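PDB 6MKE: peptidylprolyl isomerase, which probably catalyses the cis-trans isomerisation of peptide bonds preceding proline, as other FKBP-family enzymes do, and binds the macrolide FK506. Local coordinates for residues 44-49 with 117-122. Numbering follows the deposited sequence.
Sequences VHYTGT and LMFEIE. With FK5 (8-deethyl-8-[but-3-enyl]-ascomycin), chain E.
Y46 and F119 stand side by side on the concave face of the curled antiparallel sheet characteristic of the FKBP fold, where residues 44-49 and 117-122 run as adjacent strands and both rings line the macrolide pocket. Six backbone hydrogen bonds join the strands through the pairs H45-E122, T47-E120 and T49-M118; the straightest, from E120 N to T47 O, measures 2.9 Å with an angle of 171° at the hydrogen. Between these pairs CA-H...O contacts fill in, among them Y46 CA to E120 O.

The Y46 side chain links strand to ligand. Its CB packs against E120 O and, less closely, I121 CG1. With CG held between the backbone N and carbonyl carbon (chi1 78°), the ring is turned toward the ligand, alongside F119: CD1 lies 4.0 Å from F119 CE1, and CE1 comes within 3.4 Å of FK5 O4. Farther out, CE2 and CZ both meet FK5 C5, which sits over one ring face, CZ at 3.6 Å, and OH is near FK5 O4 and C6. This terminal OH is hydrogen-bonded to D57 OD2, a carboxylate oxygen that also bonds FK5, which should help orient the hydroxyl.

F119 flanks Y46 in the pocket. Its CD1 lies 3.7 Å from G48 CA, the ring packing directly on the glycine backbone, while the ring edge meets FK5 O3 and O4. W79 of helix 77-84 makes edge-to-face contacts with both Y46 and F119.

The other face of the sheet carries H45, T47, T49, M118, E120 and E122, and is more polar. One water there donates to T47 O and, weakly, to M118 O, and is also hydrogen-bonded to T49 OG1, which rests 3.3 Å from M118 CB.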
loop_
_atom_site.group_PDB
_atom_site.type_symbol
_atom_site.label_atom_id
_atom_site.label_comp_id
_atom_site.label_asym_id
_atom_site.label_seq_id
_atom_site.Cartn_x
_atom_site.Cartn_y
_atom_site.Cartn_z
ATOM N N VAL A 44 1.368 9.956 0.888
ATOM C CA VAL A 44 1.728 9.061 -0.208
ATOM C C VAL A 44 0.980 9.426 -1.484
ATOM O O VAL A 44 -0.040 10.118 -1.467
ATOM C CB VAL A 44 1.444 7.574 0.126
ATOM C CG1 VAL A 44 2.143 7.149 1.404
ATOM C CG2 VAL A 44 -0.054 7.330 0.221
ATOM N N HIS A 45 1.519 8.945 -2.603
ATOM C CA HIS A 45 0.776 8.743 -3.839
ATOM C C HIS A 45 0.468 7.258 -3.974
ATOM O O HIS A 45 1.273 6.409 -3.586
ATOM C CB HIS A 45 1.575 9.202 -5.062
ATOM C CG HIS A 45 1.719 10.687 -5.183
ATOM N ND1 HIS A 45 0.728 11.567 -4.807
ATOM C CD2 HIS A 45 2.739 11.445 -5.650
ATOM C CE1 HIS A 45 1.133 12.804 -5.034
ATOM N NE2 HIS A 45 2.350 12.757 -5.544
ATOM N N TYR A 46 -0.697 6.937 -4.531
ATOM C CA TYR A 46 -1.005 5.531 -4.734
ATOM C C TYR A 46 -1.894 5.342 -5.951
ATOM O O TYR A 46 -2.584 6.259 -6.403
ATOM C CB TYR A 46 -1.645 4.898 -3.486
ATOM C CG TYR A 46 -3.107 5.210 -3.259
ATOM C CD1 TYR A 46 -4.106 4.478 -3.898
ATOM C CD2 TYR A 46 -3.491 6.210 -2.372
ATOM C CE1 TYR A 46 -5.442 4.758 -3.684
ATOM C CE2 TYR A 46 -4.822 6.490 -2.145
ATOM C CZ TYR A 46 -5.794 5.762 -2.801
ATOM O OH TYR A 46 -7.121 6.044 -2.574
ATOM N N THR A 47 -1.851 4.120 -6.477
ATOM C CA THR A 47 -2.735 3.657 -7.535
ATOM C C THR A 47 -3.071 2.205 -7.246
ATOM O O THR A 47 -2.169 1.386 -7.061
ATOM C CB THR A 47 -2.082 3.787 -8.919
ATOM O OG1 THR A 47 -1.810 5.166 -9.197
ATOM C CG2 THR A 47 -2.999 3.227 -9.995
ATOM N N GLY A 48 -4.357 1.890 -7.198
ATOM C CA GLY A 48 -4.825 0.547 -6.890
ATOM C C GLY A 48 -5.390 -0.130 -8.127
ATOM O O GLY A 48 -6.142 0.482 -8.889
ATOM N N THR A 49 -5.031 -1.401 -8.308
ATOM C CA THR A 49 -5.526 -2.200 -9.417
ATOM C C THR A 49 -5.912 -3.581 -8.910
ATOM O O THR A 49 -5.442 -4.038 -7.864
ATOM C CB THR A 49 -4.483 -2.346 -10.539
ATOM O OG1 THR A 49 -3.255 -2.842 -9.991
ATOM C CG2 THR A 49 -4.230 -1.011 -11.240
ATOM N N LEU A 117 -5.483 -7.254 -4.008
ATOM C CA LEU A 117 -5.312 -5.877 -4.440
ATOM C C LEU A 117 -3.845 -5.609 -4.742
ATOM O O LEU A 117 -2.958 -6.020 -3.987
ATOM C CB LEU A 117 -5.815 -4.894 -3.379
ATOM C CG LEU A 117 -7.286 -5.025 -2.985
ATOM C CD1 LEU A 117 -7.682 -3.913 -2.018
ATOM C CD2 LEU A 117 -8.183 -5.030 -4.218
ATOM N N MET A 118 -3.599 -4.932 -5.858
ATOM C CA MET A 118 -2.274 -4.464 -6.224
ATOM C C MET A 118 -2.227 -2.959 -6.008
ATOM O O MET A 118 -3.114 -2.237 -6.473
ATOM C CB MET A 118 -1.949 -4.806 -7.681
ATOM C CG MET A 118 -2.272 -6.238 -8.082
ATOM S SD MET A 118 -1.348 -7.492 -7.169
ATOM C CE MET A 118 0.334 -7.064 -7.611
ATOM N N PHE A 119 -1.208 -2.492 -5.289
ATOM C CA PHE A 119 -1.054 -1.073 -4.998
ATOM C C PHE A 119 0.348 -0.608 -5.353
ATOM O O PHE A 119 1.337 -1.230 -4.954
ATOM C CB PHE A 119 -1.317 -0.763 -3.518
ATOM C CG PHE A 119 -2.768 -0.657 -3.163
ATOM C CD1 PHE A 119 -3.482 0.493 -3.449
ATOM C CD2 PHE A 119 -3.411 -1.696 -2.513
ATOM C CE1 PHE A 119 -4.815 0.597 -3.112
ATOM C CE2 PHE A 119 -4.744 -1.595 -2.165
ATOM C CZ PHE A 119 -5.448 -0.449 -2.466
ATOM N N GLU A 120 0.421 0.488 -6.093
ATOM C CA GLU A 120 1.670 1.195 -6.350
ATOM C C GLU A 120 1.707 2.394 -5.408
ATOM O O GLU A 120 0.940 3.344 -5.578
ATOM C CB GLU A 120 1.748 1.614 -7.815
ATOM C CG GLU A 120 3.058 2.226 -8.242
ATOM C CD GLU A 120 3.074 2.533 -9.724
ATOM O OE1 GLU A 120 3.073 1.578 -10.532
ATOM O OE2 GLU A 120 3.057 3.730 -10.080
ATOM N N ILE A 121 2.581 2.341 -4.400
ATOM C CA ILE A 121 2.639 3.351 -3.348
ATOM C C ILE A 121 3.996 4.042 -3.375
ATOM O O ILE A 121 5.036 3.384 -3.499
ATOM C CB ILE A 121 2.384 2.729 -1.959
ATOM C CG1 ILE A 121 1.085 1.919 -1.956
ATOM C CG2 ILE A 121 2.347 3.803 -0.884
ATOM C CD1 ILE A 121 0.875 1.122 -0.684
ATOM N N GLU A 122 3.985 5.368 -3.247
ATOM C CA GLU A 122 5.204 6.161 -3.122
ATOM C C GLU A 122 5.167 6.914 -1.799
ATOM O O GLU A 122 4.281 7.747 -1.581
ATOM C CB GLU A 122 5.361 7.136 -4.291
ATOM C CG GLU A 122 6.571 8.050 -4.148
ATOM C CD GLU A 122 6.721 9.018 -5.303
ATOM O OE1 GLU A 122 5.873 8.992 -6.218
ATOM O OE2 GLU A 122 7.691 9.804 -5.296
HETATM C C1 FK5 E . -7.952 1.836 2.725
HETATM C C2 FK5 E . -7.190 1.650 1.415
HETATM C C3 FK5 E . -5.701 1.956 1.580
HETATM C C4 FK5 E . -5.455 3.461 1.616
HETATM C C5 FK5 E . -6.040 4.142 0.393
HETATM C C6 FK5 E . -7.517 3.841 0.262
HETATM C C8 FK5 E . -8.324 1.703 -0.716
HETATM C C9 FK5 E . -8.780 2.439 -1.983
HETATM C C10 FK5 E . -10.244 2.913 -2.101
HETATM C C11 FK5 E . -11.202 2.058 -1.254
HETATM C C12 FK5 E . -12.518 2.804 -1.028
HETATM C C13 FK5 E . -12.300 4.206 -0.502
HETATM C C14 FK5 E . -11.357 4.958 -1.431
HETATM C C15 FK5 E . -10.980 6.355 -0.965
HETATM C C16 FK5 E . -10.568 6.454 0.494
HETATM C C17 FK5 E . -9.933 7.792 0.901
HETATM C C18 FK5 E . -11.000 8.834 1.263
HETATM C C19 FK5 E . -11.675 8.633 2.597
HETATM C C20 FK5 E . -12.748 7.860 2.717
HETATM C C21 FK5 E . -13.462 7.476 3.990
HETATM C C22 FK5 E . -12.952 6.092 4.396
HETATM C C23 FK5 E . -11.630 6.081 5.133
HETATM C C24 FK5 E . -10.910 4.732 5.162
HETATM C C25 FK5 E . -10.166 4.378 3.866
HETATM C C26 FK5 E . -9.711 2.906 3.880
HETATM C C27 FK5 E . -10.836 1.907 4.038
HETATM C C28 FK5 E . -10.896 1.127 5.112
HETATM C C29 FK5 E . -11.970 0.156 5.490
HETATM C C30 FK5 E . -11.362 -1.159 6.012
HETATM C C31 FK5 E . -12.418 -2.166 6.427
HETATM C C32 FK5 E . -13.277 -1.555 7.525
HETATM C C33 FK5 E . -13.923 -0.271 7.040
HETATM C C34 FK5 E . -12.879 0.744 6.584
HETATM C C35 FK5 E . -11.461 0.690 -1.880
HETATM C C36 FK5 E . -9.035 8.333 -0.208
HETATM C C37 FK5 E . -11.015 9.319 3.758
HETATM C C38 FK5 E . -14.986 7.466 3.759
HETATM C C39 FK5 E . -15.759 7.343 5.032
HETATM C C40 FK5 E . -15.934 8.284 5.906
HETATM C C41 FK5 E . -8.987 5.318 3.622
HETATM C C42 FK5 E . -11.852 1.880 2.933
HETATM C C43 FK5 E . -14.342 4.506 0.697
HETATM C C44 FK5 E . -11.982 7.974 -2.404
HETATM C C45 FK5 E . -11.860 -4.468 6.116
HETATM N N7 FK5 E . -7.742 2.394 0.277
HETATM O O1 FK5 E . -8.992 2.684 2.643
HETATM O O2 FK5 E . -7.645 1.273 3.737
HETATM O O3 FK5 E . -8.492 0.490 -0.684
HETATM O O4 FK5 E . -7.977 2.642 -2.872
HETATM O O5 FK5 E . -10.137 4.217 -1.562
HETATM O O6 FK5 E . -10.776 3.061 -3.377
HETATM O O7 FK5 E . -13.548 4.894 -0.416
HETATM O O8 FK5 E . -12.101 7.203 -1.216
HETATM O O9 FK5 E . -13.543 5.065 4.142
HETATM O O10 FK5 E . -9.970 4.736 6.239
HETATM O O11 FK5 E . -11.818 -3.339 6.976
HETATM O O12 FK5 E . -14.276 -2.481 7.956
HETATM O O HOH W 1 -1.585 -0.888 -8.853
HETATM O O HOH W 2 0.763 5.678 -8.676
#